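Local structure of deoxyribodipyrimidine photo-lyase (Oryza sativa Japonica Group, 3UMV) at residues A[57-62]-A[132-137]; A[69-74]-A[210-215]; A[179-184]-A[332-337]; A[200-205]-A[295-300]; A[248-253]-A[291-296]. The protein uses light of 300-600 nm and one bound FAD to split cyclobutane pyrimidine dimers in ultraviolet-damaged DNA back into separate pyrimidines. One frame throughout, in Å; residues are numbered along the deposited sequence.

Contact 1. Residues A[57-62]-A[132-137]; sequences LHAAGL and TLVADF
His58 is the first residue of the helical segment 57-62 to meet the strand 132-135, and it does so through the rim of its imidazole: ND1 of His58 lies 4.1 Å from CG1 of Val134, which sits near the ring plane. With CG anti to the backbone N (chi1 -175°), the ring turns its edge to Val134, while CG of Leu62, one turn later, rests on one of its faces. ND1 is buried here and has no polar partner in the model; the ring also meets that of His164. One residue on, Ala59 brings its CB to 3.9 Å from CG2 of Val134; such a small side chain lets the helix backbone come close, and the CA atoms of Ala59 and Val134 are 6.2 Å apart. Leu62 completes the patch with a single methyl, CD1, which touches CG2 of Thr132 at 3.8 Å and CG2 of Val134 at 4.2 Å. The axes of segments 57-62 and 132-135 approach to 8.9 Å and run nearly antiparallel (164°), as expected for a helix on the parallel strands of the Rossmann-like photolyase alpha/beta domain. Strands 40-44 and 162-166 flank 132-135, and helix 141-157 packs against Leu133 and Ala135.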
# COMPACT_ATOMS: atom_id res chain seq x y z
N LEU A 57 -7.05 -14.31 -11.44
CA LEU A 57 -6.74 -15.12 -12.63
C LEU A 57 -6.42 -16.56 -12.25
O LEU A 57 -6.88 -17.50 -12.90
CB LEU A 57 -5.56 -14.50 -13.40
CG LEU A 57 -5.89 -13.26 -14.22
CD1 LEU A 57 -4.62 -12.53 -14.65
CD2 LEU A 57 -6.70 -13.65 -15.44
N HIS A 58 -5.64 -16.73 -11.19
CA HIS A 58 -5.31 -18.07 -10.71
C HIS A 58 -6.56 -18.82 -10.26
O HIS A 58 -6.76 -19.98 -10.61
CB HIS A 58 -4.29 -18.00 -9.57
CG HIS A 58 -3.83 -19.34 -9.10
ND1 HIS A 58 -4.00 -19.79 -7.81
CD2 HIS A 58 -3.23 -20.36 -9.77
CE1 HIS A 58 -3.51 -21.01 -7.70
NE2 HIS A 58 -3.04 -21.38 -8.87
N ALA A 59 -7.41 -18.15 -9.48
CA ALA A 59 -8.65 -18.77 -9.03
C ALA A 59 -9.50 -19.19 -10.23
O ALA A 59 -9.97 -20.32 -10.28
CB ALA A 59 -9.43 -17.83 -8.10
N ALA A 60 -9.70 -18.28 -11.18
CA ALA A 60 -10.49 -18.55 -12.37
C ALA A 60 -9.89 -19.71 -13.15
O ALA A 60 -10.62 -20.54 -13.68
CB ALA A 60 -10.57 -17.32 -13.27
N GLY A 61 -8.57 -19.76 -13.23
CA GLY A 61 -7.91 -20.84 -13.94
C GLY A 61 -8.13 -22.19 -13.26
O GLY A 61 -8.25 -23.21 -13.94
N LEU A 62 -8.18 -22.19 -11.94
CA LEU A 62 -8.43 -23.42 -11.19
C LEU A 62 -9.87 -23.84 -11.40
O LEU A 62 -10.16 -25.03 -11.60
CB LEU A 62 -8.16 -23.22 -9.69
CG LEU A 62 -6.71 -23.04 -9.24
CD1 LEU A 62 -6.63 -22.87 -7.72
CD2 LEU A 62 -5.82 -24.18 -9.71
N THR A 132 -11.06 -25.08 -3.32
CA THR A 132 -9.86 -24.27 -3.11
C THR A 132 -10.17 -22.85 -2.64
O THR A 132 -11.10 -22.21 -3.13
CB THR A 132 -9.02 -24.19 -4.41
OG1 THR A 132 -8.80 -25.51 -4.91
CG2 THR A 132 -7.67 -23.52 -4.13
N LEU A 133 -9.39 -22.38 -1.67
CA LEU A 133 -9.38 -20.98 -1.29
C LEU A 133 -8.10 -20.35 -1.82
O LEU A 133 -7.02 -20.87 -1.59
CB LEU A 133 -9.42 -20.85 0.24
CG LEU A 133 -9.21 -19.45 0.83
CD1 LEU A 133 -10.39 -18.56 0.54
CD2 LEU A 133 -8.96 -19.54 2.33
N VAL A 134 -8.23 -19.24 -2.55
CA VAL A 134 -7.06 -18.51 -3.02
C VAL A 134 -6.97 -17.18 -2.30
O VAL A 134 -7.93 -16.43 -2.28
CB VAL A 134 -7.13 -18.24 -4.54
CG1 VAL A 134 -5.89 -17.45 -5.00
CG2 VAL A 134 -7.30 -19.55 -5.30
N ALA A 135 -5.82 -16.88 -1.70
CA ALA A 135 -5.66 -15.56 -1.08
C ALA A 135 -4.61 -14.75 -1.82
O ALA A 135 -3.75 -15.32 -2.49
CB ALA A 135 -5.28 -15.70 0.39
N ASP A 136 -4.69 -13.42 -1.72
CA ASP A 136 -3.61 -12.57 -2.20
C ASP A 136 -2.59 -12.33 -1.09
O ASP A 136 -2.67 -12.94 -0.02
CB ASP A 136 -4.12 -11.26 -2.89
CG ASP A 136 -5.11 -10.45 -2.02
OD1 ASP A 136 -6.06 -9.85 -2.58
OD2 ASP A 136 -4.90 -10.36 -0.79
N PHE A 137 -1.59 -11.49 -1.36
CA PHE A 137 -0.44 -11.37 -0.46
C PHE A 137 -0.19 -9.99 0.09
O PHE A 137 -0.16 -9.00 -0.65
CB PHE A 137 0.86 -11.83 -1.14
CG PHE A 137 2.09 -11.44 -0.36
CD1 PHE A 137 2.80 -10.30 -0.69
CD2 PHE A 137 2.49 -12.19 0.74
CE1 PHE A 137 3.93 -9.92 0.05
CE2 PHE A 137 3.60 -11.82 1.50
CZ PHE A 137 4.32 -10.67 1.15

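Contact 2. Residues A[69-74]-A[210-215]; sequences PLAVAF and VPWDRE
Pro69, just before strand 70-75 in the parallel part of the alpha/beta-domain sheet, and Ala71 within it receive the six-membered ring of Trp212 from the irregular segment 210-215. CB of Pro69 lies 3.5 Å from CE3 of Trp212, the two side chains crossing at about a right angle, and CB of Ala71 is 3.4 Å from CZ3 of Trp212. Between them the carbonyl oxygen of Leu70 comes to 3.4 Å from CE3 of Trp212. The side-chain part of the contact is apolar, and the ring reaches the strand because CG of Trp212 stands anti to the backbone N (chi1 -177°). What fixes the indole's rotation lies farther out: NE1 of Trp212 donates to the carbonyl O of Glu215 at 2.8 Å, and CB of Arg214 rests on one face, toward its rim. Were Trp212 an alanine, the Glu215 carbonyl would probably lose this donor and a gap would open beside Pro69 and Ala71. Val210 places its CG2 3.7 Å from N of Pro69. Pro110 and Leu128 also touch Trp212, and Arg127 forms a salt bridge with Glu215. A single water ties the two backbones together, accepting from N of Leu70 at 2.9 Å and donating to O of Val210 at 2.8 Å.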
# COMPACT_ATOMS: atom_id res chain seq x y z
N PRO A 69 -17.56 -23.60 -10.25
CA PRO A 69 -17.88 -22.17 -10.20
C PRO A 69 -16.86 -21.37 -9.41
O PRO A 69 -16.07 -21.93 -8.64
CB PRO A 69 -19.24 -22.15 -9.50
CG PRO A 69 -19.24 -23.36 -8.65
CD PRO A 69 -18.47 -24.40 -9.42
N LEU A 70 -16.90 -20.05 -9.60
CA LEU A 70 -15.91 -19.12 -9.05
C LEU A 70 -16.61 -17.99 -8.32
O LEU A 70 -17.57 -17.41 -8.83
CB LEU A 70 -15.09 -18.52 -10.19
CG LEU A 70 -14.07 -17.43 -9.81
CD1 LEU A 70 -12.97 -17.98 -8.95
CD2 LEU A 70 -13.49 -16.78 -11.05
N ALA A 71 -16.13 -17.67 -7.11
CA ALA A 71 -16.67 -16.57 -6.33
C ALA A 71 -15.55 -15.71 -5.74
O ALA A 71 -14.45 -16.21 -5.51
CB ALA A 71 -17.55 -17.08 -5.21
N VAL A 72 -15.85 -14.44 -5.51
CA VAL A 72 -14.93 -13.53 -4.81
C VAL A 72 -15.53 -13.21 -3.44
O VAL A 72 -16.75 -13.01 -3.32
CB VAL A 72 -14.72 -12.21 -5.59
CG1 VAL A 72 -13.85 -11.25 -4.79
CG2 VAL A 72 -14.14 -12.48 -6.97
N ALA A 73 -14.69 -13.18 -2.41
CA ALA A 73 -15.13 -12.81 -1.07
C ALA A 73 -14.20 -11.76 -0.49
O ALA A 73 -12.99 -11.86 -0.62
CB ALA A 73 -15.19 -14.04 -0.16
N PHE A 74 -14.77 -10.73 0.14
CA PHE A 74 -13.97 -9.70 0.80
C PHE A 74 -14.38 -9.60 2.26
O PHE A 74 -15.57 -9.48 2.58
CB PHE A 74 -14.17 -8.34 0.14
CG PHE A 74 -13.29 -7.27 0.72
CD1 PHE A 74 -12.05 -7.00 0.15
CD2 PHE A 74 -13.68 -6.56 1.84
CE1 PHE A 74 -11.23 -6.03 0.69
CE2 PHE A 74 -12.86 -5.58 2.39
CZ PHE A 74 -11.63 -5.31 1.81
N VAL A 210 -17.98 -21.90 -15.43
CA VAL A 210 -19.40 -22.25 -15.43
C VAL A 210 -20.16 -21.28 -14.54
O VAL A 210 -19.60 -20.73 -13.60
CB VAL A 210 -19.64 -23.71 -14.98
CG1 VAL A 210 -18.84 -24.68 -15.84
CG2 VAL A 210 -19.28 -23.89 -13.51
N PRO A 211 -21.45 -21.06 -14.83
CA PRO A 211 -22.21 -20.08 -14.06
C PRO A 211 -22.34 -20.46 -12.59
O PRO A 211 -22.25 -21.63 -12.23
CB PRO A 211 -23.58 -20.08 -14.74
CG PRO A 211 -23.65 -21.38 -15.46
CD PRO A 211 -22.26 -21.68 -15.90
N TRP A 212 -22.57 -19.45 -11.75
CA TRP A 212 -22.70 -19.69 -10.32
C TRP A 212 -24.09 -20.17 -9.96
O TRP A 212 -25.09 -19.50 -10.26
CB TRP A 212 -22.37 -18.42 -9.54
CG TRP A 212 -22.40 -18.61 -8.07
CD1 TRP A 212 -23.47 -18.39 -7.24
CD2 TRP A 212 -21.33 -19.05 -7.23
NE1 TRP A 212 -23.12 -18.67 -5.94
CE2 TRP A 212 -21.81 -19.07 -5.91
CE3 TRP A 212 -20.00 -19.42 -7.48
CZ2 TRP A 212 -21.01 -19.46 -4.83
CZ3 TRP A 212 -19.21 -19.80 -6.41
CH2 TRP A 212 -19.72 -19.82 -5.10
N ASP A 213 -24.15 -21.32 -9.32
CA ASP A 213 -25.43 -21.93 -8.97
C ASP A 213 -25.49 -22.32 -7.50
O ASP A 213 -26.28 -23.18 -7.11
CB ASP A 213 -25.66 -23.16 -9.85
CG ASP A 213 -24.73 -24.31 -9.51
OD1 ASP A 213 -25.16 -25.48 -9.62
OD2 ASP A 213 -23.57 -24.06 -9.11
N ARG A 214 -24.64 -21.70 -6.68
CA ARG A 214 -24.61 -22.03 -5.26
C ARG A 214 -25.26 -20.93 -4.43
O ARG A 214 -26.08 -20.15 -4.94
CB ARG A 214 -23.17 -22.27 -4.79
CG ARG A 214 -22.40 -23.29 -5.60
CD ARG A 214 -23.07 -24.66 -5.61
NE ARG A 214 -22.36 -25.59 -6.49
CZ ARG A 214 -21.34 -26.34 -6.10
NH1 ARG A 214 -20.91 -26.29 -4.85
NH2 ARG A 214 -20.75 -27.16 -6.97
N GLU A 215 -24.89 -20.86 -3.16
CA GLU A 215 -25.39 -19.81 -2.27
C GLU A 215 -25.13 -18.44 -2.87
O GLU A 215 -24.03 -18.14 -3.32
CB GLU A 215 -24.72 -19.92 -0.89
CG GLU A 215 -24.87 -18.67 -0.03
CD GLU A 215 -24.27 -18.82 1.36
OE1 GLU A 215 -23.68 -17.85 1.87
OE2 GLU A 215 -24.40 -19.92 1.95
O HOH W 1 -19.11 -19.23 -11.27

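Contact 3. Residues A[179-184]-A[332-337]; sequences AKMEYS and YYQPQY
The carbonyl O of Lys180 is gripped twice, by ND2 of Asn329 and OG of Ser178, and the peptide that carries it lies against the ring of Tyr333 at the end of helix 310-333. That ring is sandwiched, with CD2 of Tyr332 3.5 Å above the centre of one face of Tyr333 and CA of Lys180 3.8 Å above the other. OH of Tyr333 bonds to the carbonyl O of Ser178 and passes 3.4 Å from CA of Ala179. CB of Met181 meets CB of Tyr333 at 3.8 Å; a bend at chi3 (93°) then carries CE of Met181 to 3.6 Å from NE2 of Gln334. Replacing Tyr333 by a leucine would probably leave the Ser178 carbonyl without its phenol donor and the peptides of 179-181 without a flat surface to lie on. NZ of Lys180 bridges to OE1 of Glu182 at 3.2 Å. Shape thus sets the fit between the two segments, while Asn329 supplies polar bonds to the loop backbone; the charges pair within the loop and with Lys191 of helix 185-193, not across the contact.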
# COMPACT_ATOMS: atom_id res chain seq x y z
N ALA A 179 15.70 -14.02 -1.51
CA ALA A 179 15.50 -14.99 -0.45
C ALA A 179 15.73 -14.36 0.91
O ALA A 179 15.57 -15.02 1.94
CB ALA A 179 16.42 -16.20 -0.65
N LYS A 180 16.11 -13.09 0.93
CA LYS A 180 16.41 -12.42 2.20
C LYS A 180 16.08 -10.93 2.16
O LYS A 180 15.82 -10.39 1.09
CB LYS A 180 17.87 -12.64 2.59
CG LYS A 180 18.89 -12.00 1.66
CD LYS A 180 20.28 -12.09 2.25
CE LYS A 180 21.19 -11.00 1.71
NZ LYS A 180 21.12 -10.92 0.23
N MET A 181 16.05 -10.29 3.32
CA MET A 181 15.87 -8.85 3.36
C MET A 181 17.11 -8.20 2.76
O MET A 181 18.24 -8.53 3.13
CB MET A 181 15.61 -8.35 4.79
CG MET A 181 16.79 -8.40 5.73
SD MET A 181 16.44 -7.66 7.35
CE MET A 181 15.95 -9.13 8.25
N GLU A 182 16.91 -7.30 1.81
CA GLU A 182 18.03 -6.66 1.13
C GLU A 182 18.48 -5.37 1.81
O GLU A 182 17.67 -4.67 2.41
CB GLU A 182 17.65 -6.37 -0.32
CG GLU A 182 17.50 -7.62 -1.18
CD GLU A 182 18.80 -8.35 -1.36
OE1 GLU A 182 18.77 -9.60 -1.41
OE2 GLU A 182 19.84 -7.66 -1.46
N TYR A 183 19.77 -5.07 1.71
CA TYR A 183 20.30 -3.85 2.35
C TYR A 183 19.70 -2.56 1.76
O TYR A 183 19.37 -1.62 2.50
CB TYR A 183 21.83 -3.81 2.28
CG TYR A 183 22.35 -2.58 2.97
CD1 TYR A 183 22.63 -1.42 2.25
CD2 TYR A 183 22.51 -2.55 4.35
CE1 TYR A 183 23.08 -0.29 2.88
CE2 TYR A 183 22.96 -1.42 4.99
CZ TYR A 183 23.23 -0.29 4.26
OH TYR A 183 23.68 0.85 4.91
N SER A 184 19.56 -2.50 0.45
CA SER A 184 19.16 -1.27 -0.22
C SER A 184 18.54 -1.49 -1.60
O SER A 184 18.47 -2.63 -2.11
CB SER A 184 20.37 -0.36 -0.39
OG SER A 184 21.28 -0.96 -1.31
N TYR A 332 8.30 -8.33 4.67
CA TYR A 332 8.11 -9.78 4.60
C TYR A 332 9.17 -10.54 5.39
O TYR A 332 8.86 -11.52 6.07
CB TYR A 332 8.09 -10.22 3.13
CG TYR A 332 7.92 -11.71 2.94
CD1 TYR A 332 6.68 -12.32 3.13
CD2 TYR A 332 9.00 -12.51 2.57
CE1 TYR A 332 6.52 -13.67 2.97
CE2 TYR A 332 8.83 -13.88 2.39
CZ TYR A 332 7.59 -14.44 2.60
OH TYR A 332 7.40 -15.80 2.43
N TYR A 333 10.43 -10.08 5.34
CA TYR A 333 11.54 -10.80 5.96
C TYR A 333 11.94 -10.29 7.33
O TYR A 333 12.61 -11.00 8.08
CB TYR A 333 12.78 -10.83 5.05
CG TYR A 333 12.66 -11.75 3.86
CD1 TYR A 333 12.54 -13.12 4.02
CD2 TYR A 333 12.67 -11.24 2.57
CE1 TYR A 333 12.43 -13.97 2.93
CE2 TYR A 333 12.57 -12.08 1.46
CZ TYR A 333 12.44 -13.44 1.66
OH TYR A 333 12.33 -14.29 0.58
N GLN A 334 11.54 -9.06 7.66
CA GLN A 334 11.85 -8.44 8.95
C GLN A 334 10.55 -8.29 9.76
O GLN A 334 9.80 -7.32 9.56
CB GLN A 334 12.55 -7.09 8.74
CG GLN A 334 12.87 -6.30 10.04
CD GLN A 334 13.53 -7.15 11.13
OE1 GLN A 334 12.84 -7.74 11.97
NE2 GLN A 334 14.86 -7.21 11.12
N PRO A 335 10.29 -9.24 10.67
CA PRO A 335 9.05 -9.21 11.47
C PRO A 335 8.89 -7.94 12.29
O PRO A 335 7.77 -7.54 12.56
CB PRO A 335 9.22 -10.41 12.42
CG PRO A 335 10.11 -11.33 11.70
CD PRO A 335 11.09 -10.44 10.97
N GLN A 336 10.00 -7.32 12.68
CA GLN A 336 9.97 -6.09 13.46
C GLN A 336 10.19 -4.86 12.57
O GLN A 336 11.06 -4.01 12.83
CB GLN A 336 11.00 -6.15 14.59
CG GLN A 336 10.60 -7.15 15.67
CD GLN A 336 11.71 -7.39 16.68
OE1 GLN A 336 11.70 -6.85 17.78
NE2 GLN A 336 12.69 -8.20 16.29
N TYR A 337 9.35 -4.76 11.54
CA TYR A 337 9.55 -3.76 10.50
C TYR A 337 9.09 -2.36 10.92
O TYR A 337 9.34 -1.39 10.21
CB TYR A 337 8.84 -4.18 9.21
CG TYR A 337 7.36 -4.49 9.39
CD1 TYR A 337 6.44 -3.47 9.62
CD2 TYR A 337 6.91 -5.80 9.34
CE1 TYR A 337 5.09 -3.75 9.79
CE2 TYR A 337 5.55 -6.09 9.51
CZ TYR A 337 4.66 -5.07 9.74
OH TYR A 337 3.34 -5.38 9.90

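Contact 4. Residues A[200-205]-A[295-300]; sequences LVEFPE and AQRCAL
Gln296 reaches out from helix 295-305 to the loop 200-205 and touches it along most of its length. CB of Gln296 lies 3.8 Å from CE1 of Phe203, and its CG, anti to the backbone N (chi1 -178°), comes to 3.6 Å from the same ring carbon. The chain runs on extended, and CD passes CZ of Phe203 with amide and ring planes 38° apart. At the tip NE2 of Gln296 donates to the carbonyl O of Val201, 2.9 Å away and within the amide plane, while OE1 accepts from NE1 of Trp54, so both ends of the buried amide are satisfied and its flip is fixed. Beside it Arg297 meets Glu202 end-on: NH2 bonds OE1 and NH1 bonds OE2, each at 3.0 Å, the two planes turned by 36°. OE2 also takes the backbone N of Phe203, which steadies the carboxylate; Asp52 and Glu301 share the arginine's charge. Leu200 supplies the apolar part, its CD1 3.6 Å from CB of Ala299 and 3.8 Å from CD2 of Leu300. The loop, following helix 196-199, thus crosses helix 295-305, whose Ala299 also packs on helix 310-333, while Phe203 stacks on Trp54 and touches Leu57, both of helix 54-66 in the alpha/beta domain.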
# COMPACT_ATOMS: atom_id res chain seq x y z
N LEU A 200 7.60 -8.95 -15.92
CA LEU A 200 6.91 -7.77 -16.43
C LEU A 200 6.29 -8.07 -17.79
O LEU A 200 6.82 -7.67 -18.83
CB LEU A 200 7.84 -6.56 -16.49
CG LEU A 200 7.17 -5.25 -16.88
CD1 LEU A 200 5.93 -4.99 -16.02
CD2 LEU A 200 8.17 -4.10 -16.73
N VAL A 201 5.16 -8.76 -17.75
CA VAL A 201 4.48 -9.30 -18.92
C VAL A 201 3.01 -8.91 -18.87
O VAL A 201 2.51 -8.48 -17.84
CB VAL A 201 4.60 -10.84 -18.98
CG1 VAL A 201 6.06 -11.24 -18.92
CG2 VAL A 201 3.85 -11.48 -17.82
N GLU A 202 2.32 -9.06 -19.99
CA GLU A 202 0.91 -8.69 -20.04
C GLU A 202 0.05 -9.67 -19.26
O GLU A 202 0.47 -10.80 -18.98
CB GLU A 202 0.43 -8.60 -21.50
CG GLU A 202 0.39 -7.16 -22.05
CD GLU A 202 -0.61 -6.25 -21.31
OE1 GLU A 202 -0.61 -5.02 -21.58
OE2 GLU A 202 -1.38 -6.76 -20.46
N PHE A 203 -1.15 -9.22 -18.92
CA PHE A 203 -2.15 -10.04 -18.25
C PHE A 203 -3.13 -10.63 -19.26
O PHE A 203 -3.64 -9.91 -20.12
CB PHE A 203 -2.97 -9.18 -17.30
CG PHE A 203 -2.24 -8.73 -16.06
CD1 PHE A 203 -1.49 -7.56 -16.05
CD2 PHE A 203 -2.35 -9.46 -14.88
CE1 PHE A 203 -0.84 -7.14 -14.90
CE2 PHE A 203 -1.70 -9.06 -13.73
CZ PHE A 203 -0.94 -7.89 -13.73
N PRO A 204 -3.44 -11.93 -19.14
CA PRO A 204 -4.49 -12.48 -19.99
C PRO A 204 -5.86 -12.09 -19.43
O PRO A 204 -5.93 -11.55 -18.32
CB PRO A 204 -4.29 -13.99 -19.86
CG PRO A 204 -3.72 -14.17 -18.49
CD PRO A 204 -2.89 -12.93 -18.20
N GLU A 205 -6.91 -12.35 -20.19
CA GLU A 205 -8.27 -12.15 -19.70
C GLU A 205 -8.66 -13.33 -18.83
O GLU A 205 -8.10 -14.43 -18.96
CB GLU A 205 -9.26 -12.03 -20.87
CG GLU A 205 -9.10 -10.78 -21.72
CD GLU A 205 -9.49 -9.51 -20.97
OE1 GLU A 205 -9.03 -8.42 -21.37
OE2 GLU A 205 -10.26 -9.61 -19.99
N ALA A 295 0.28 -2.57 -9.93
CA ALA A 295 1.58 -1.91 -10.15
C ALA A 295 2.21 -2.41 -11.45
O ALA A 295 2.90 -1.65 -12.13
CB ALA A 295 2.52 -2.13 -9.00
N GLN A 296 2.00 -3.69 -11.75
CA GLN A 296 2.46 -4.30 -13.00
C GLN A 296 1.80 -3.62 -14.20
O GLN A 296 2.48 -3.30 -15.18
CB GLN A 296 2.18 -5.82 -12.97
CG GLN A 296 2.66 -6.58 -14.19
CD GLN A 296 2.75 -8.08 -13.93
OE1 GLN A 296 2.79 -8.53 -12.78
NE2 GLN A 296 2.77 -8.85 -15.00
N ARG A 297 0.49 -3.38 -14.12
CA ARG A 297 -0.17 -2.56 -15.14
C ARG A 297 0.51 -1.20 -15.34
O ARG A 297 0.72 -0.76 -16.48
CB ARG A 297 -1.65 -2.33 -14.79
CG ARG A 297 -2.34 -1.28 -15.66
CD ARG A 297 -2.20 -1.64 -17.13
NE ARG A 297 -2.70 -2.98 -17.41
CZ ARG A 297 -2.42 -3.69 -18.50
NH1 ARG A 297 -2.93 -4.91 -18.63
NH2 ARG A 297 -1.62 -3.19 -19.44
N CYS A 298 0.84 -0.52 -14.24
CA CYS A 298 1.46 0.80 -14.33
C CYS A 298 2.84 0.68 -14.99
O CYS A 298 3.22 1.53 -15.82
CB CYS A 298 1.60 1.42 -12.94
SG CYS A 298 0.03 1.85 -12.17
N ALA A 299 3.59 -0.35 -14.61
CA ALA A 299 4.90 -0.61 -15.20
C ALA A 299 4.82 -0.93 -16.70
O ALA A 299 5.62 -0.43 -17.48
CB ALA A 299 5.59 -1.76 -14.47
N LEU A 300 3.87 -1.77 -17.10
CA LEU A 300 3.68 -2.11 -18.51
C LEU A 300 3.39 -0.88 -19.36
O LEU A 300 3.91 -0.74 -20.47
CB LEU A 300 2.53 -3.10 -18.68
CG LEU A 300 2.79 -4.51 -18.17
CD1 LEU A 300 1.47 -5.25 -18.00
CD2 LEU A 300 3.73 -5.26 -19.09

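Contact 5. Residues A[248-253]-A[291-296]; sequences AAIEAL and GHISAQ
Apolar packing joins helix 246-254 to the turn that links helices 285-290 and 295-305 in the helical part of the photolyase fold. Ile293 is its centre: its CB lies 3.8 Å from CB of Ala249, and its CD1 reaches further along the helix to CD2 of Leu253 at 4.0 Å, the two side chains crossing at about a right angle. CG1 of Ile293 stands anti to the backbone N (chi1 -165°), which sends CD1 into the groove between Ala249 and Leu253, with Ile250 at its margin. His292 adds CB against CB of Ala249 at 4.1 Å, while its ND1 turns elsewhere, to a weak bond with O of Gln48. Backbone geometry shapes the turn: Gly291, with positive phi (66°), closes the preceding helix in a Schellman motif, and Ser294 N-caps the next one. Leu253 also packs about 4 Å from the side chain of Leu284, an FAD-binding residue, so the contact forms part of the surroundings of the flavin pocket. The cap itself is made by OG of Ser294, which accepts from the backbone N of Arg297.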
# COMPACT_ATOMS: atom_id res chain seq x y z
N ALA A 248 -11.40 5.08 -11.98
CA ALA A 248 -10.71 6.34 -11.70
C ALA A 248 -9.19 6.15 -11.68
O ALA A 248 -8.45 7.08 -12.00
CB ALA A 248 -11.18 6.94 -10.37
N ALA A 249 -8.74 4.96 -11.30
CA ALA A 249 -7.30 4.68 -11.21
C ALA A 249 -6.65 4.66 -12.59
O ALA A 249 -5.57 5.23 -12.81
CB ALA A 249 -7.04 3.35 -10.47
N ILE A 250 -7.30 3.99 -13.53
CA ILE A 250 -6.79 3.92 -14.89
C ILE A 250 -6.80 5.31 -15.52
O ILE A 250 -5.88 5.66 -16.25
CB ILE A 250 -7.57 2.90 -15.73
CG1 ILE A 250 -7.40 1.51 -15.12
CG2 ILE A 250 -7.09 2.91 -17.18
CD1 ILE A 250 -8.46 0.52 -15.54
N GLU A 251 -7.83 6.09 -15.21
CA GLU A 251 -7.89 7.48 -15.68
C GLU A 251 -6.72 8.31 -15.15
O GLU A 251 -6.17 9.14 -15.87
CB GLU A 251 -9.24 8.11 -15.32
CG GLU A 251 -9.41 9.57 -15.77
CD GLU A 251 -9.66 9.71 -17.27
OE1 GLU A 251 -9.49 10.84 -17.79
OE2 GLU A 251 -10.02 8.70 -17.92
N ALA A 252 -6.32 8.07 -13.89
CA ALA A 252 -5.19 8.78 -13.30
C ALA A 252 -3.88 8.40 -13.99
O ALA A 252 -2.98 9.23 -14.15
CB ALA A 252 -5.09 8.48 -11.80
N LEU A 253 -3.77 7.14 -14.38
CA LEU A 253 -2.60 6.67 -15.10
C LEU A 253 -2.60 7.10 -16.56
O LEU A 253 -1.60 7.62 -17.04
CB LEU A 253 -2.50 5.14 -15.02
CG LEU A 253 -1.27 4.52 -15.69
CD1 LEU A 253 -0.02 4.79 -14.89
CD2 LEU A 253 -1.46 3.02 -15.91
N GLY A 291 -4.89 -1.42 -4.10
CA GLY A 291 -4.89 -2.34 -5.23
C GLY A 291 -5.98 -2.06 -6.25
O GLY A 291 -6.39 -2.98 -6.99
N HIS A 292 -6.44 -0.81 -6.34
CA HIS A 292 -7.40 -0.43 -7.39
C HIS A 292 -6.76 -0.52 -8.77
O HIS A 292 -7.46 -0.65 -9.79
CB HIS A 292 -7.90 1.00 -7.20
CG HIS A 292 -8.69 1.22 -5.96
ND1 HIS A 292 -9.32 0.20 -5.27
CD2 HIS A 292 -8.98 2.36 -5.29
CE1 HIS A 292 -9.93 0.71 -4.22
NE2 HIS A 292 -9.76 2.02 -4.22
N ILE A 293 -5.44 -0.43 -8.79
CA ILE A 293 -4.71 -0.58 -10.04
C ILE A 293 -3.48 -1.41 -9.75
O ILE A 293 -2.87 -1.30 -8.68
CB ILE A 293 -4.31 0.78 -10.67
CG1 ILE A 293 -3.89 0.58 -12.13
CG2 ILE A 293 -3.21 1.45 -9.86
CD1 ILE A 293 -3.77 1.88 -12.90
N SER A 294 -3.16 -2.29 -10.69
CA SER A 294 -2.01 -3.17 -10.58
C SER A 294 -0.71 -2.38 -10.79
O SER A 294 -0.61 -1.59 -11.74
CB SER A 294 -2.14 -4.26 -11.65
OG SER A 294 -0.89 -4.86 -11.94
N ALA A 295 0.28 -2.57 -9.93
CA ALA A 295 1.58 -1.91 -10.15
C ALA A 295 2.21 -2.41 -11.45
O ALA A 295 2.90 -1.65 -12.13
CB ALA A 295 2.52 -2.13 -9.00
N GLN A 296 2.00 -3.69 -11.75
CA GLN A 296 2.46 -4.30 -13.00
C GLN A 296 1.80 -3.62 -14.20
O GLN A 296 2.48 -3.30 -15.18
CB GLN A 296 2.18 -5.82 -12.97
CG GLN A 296 2.66 -6.58 -14.19
CD GLN A 296 2.75 -8.08 -13.93
OE1 GLN A 296 2.79 -8.53 -12.78
NE2 GLN A 296 2.77 -8.85 -15.00

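In the fold
Contacts 1 and 2 both reach the sheet of the alpha/beta domain and lie 13 Å apart between centres: helix 54-66 leads directly into strand 70-75, Leu70 packs on Ala59 and Ala60, and their segments alternate along the chain. Contacts 4 and 5, 11 Å apart, both draw on the start of helix 295-305, in the helical region that holds FAD. Leu57 touches Pro204, joining contact 1 to contact 4, so the connecting chain after the sheet ties the two regions together. Contact 3 stands on the other side of the chain's centre from contact 5; contacts 4 and 5 are nested in the loop it closes, and Phe137 meets Tyr332 where contacts 1 and 3 touch.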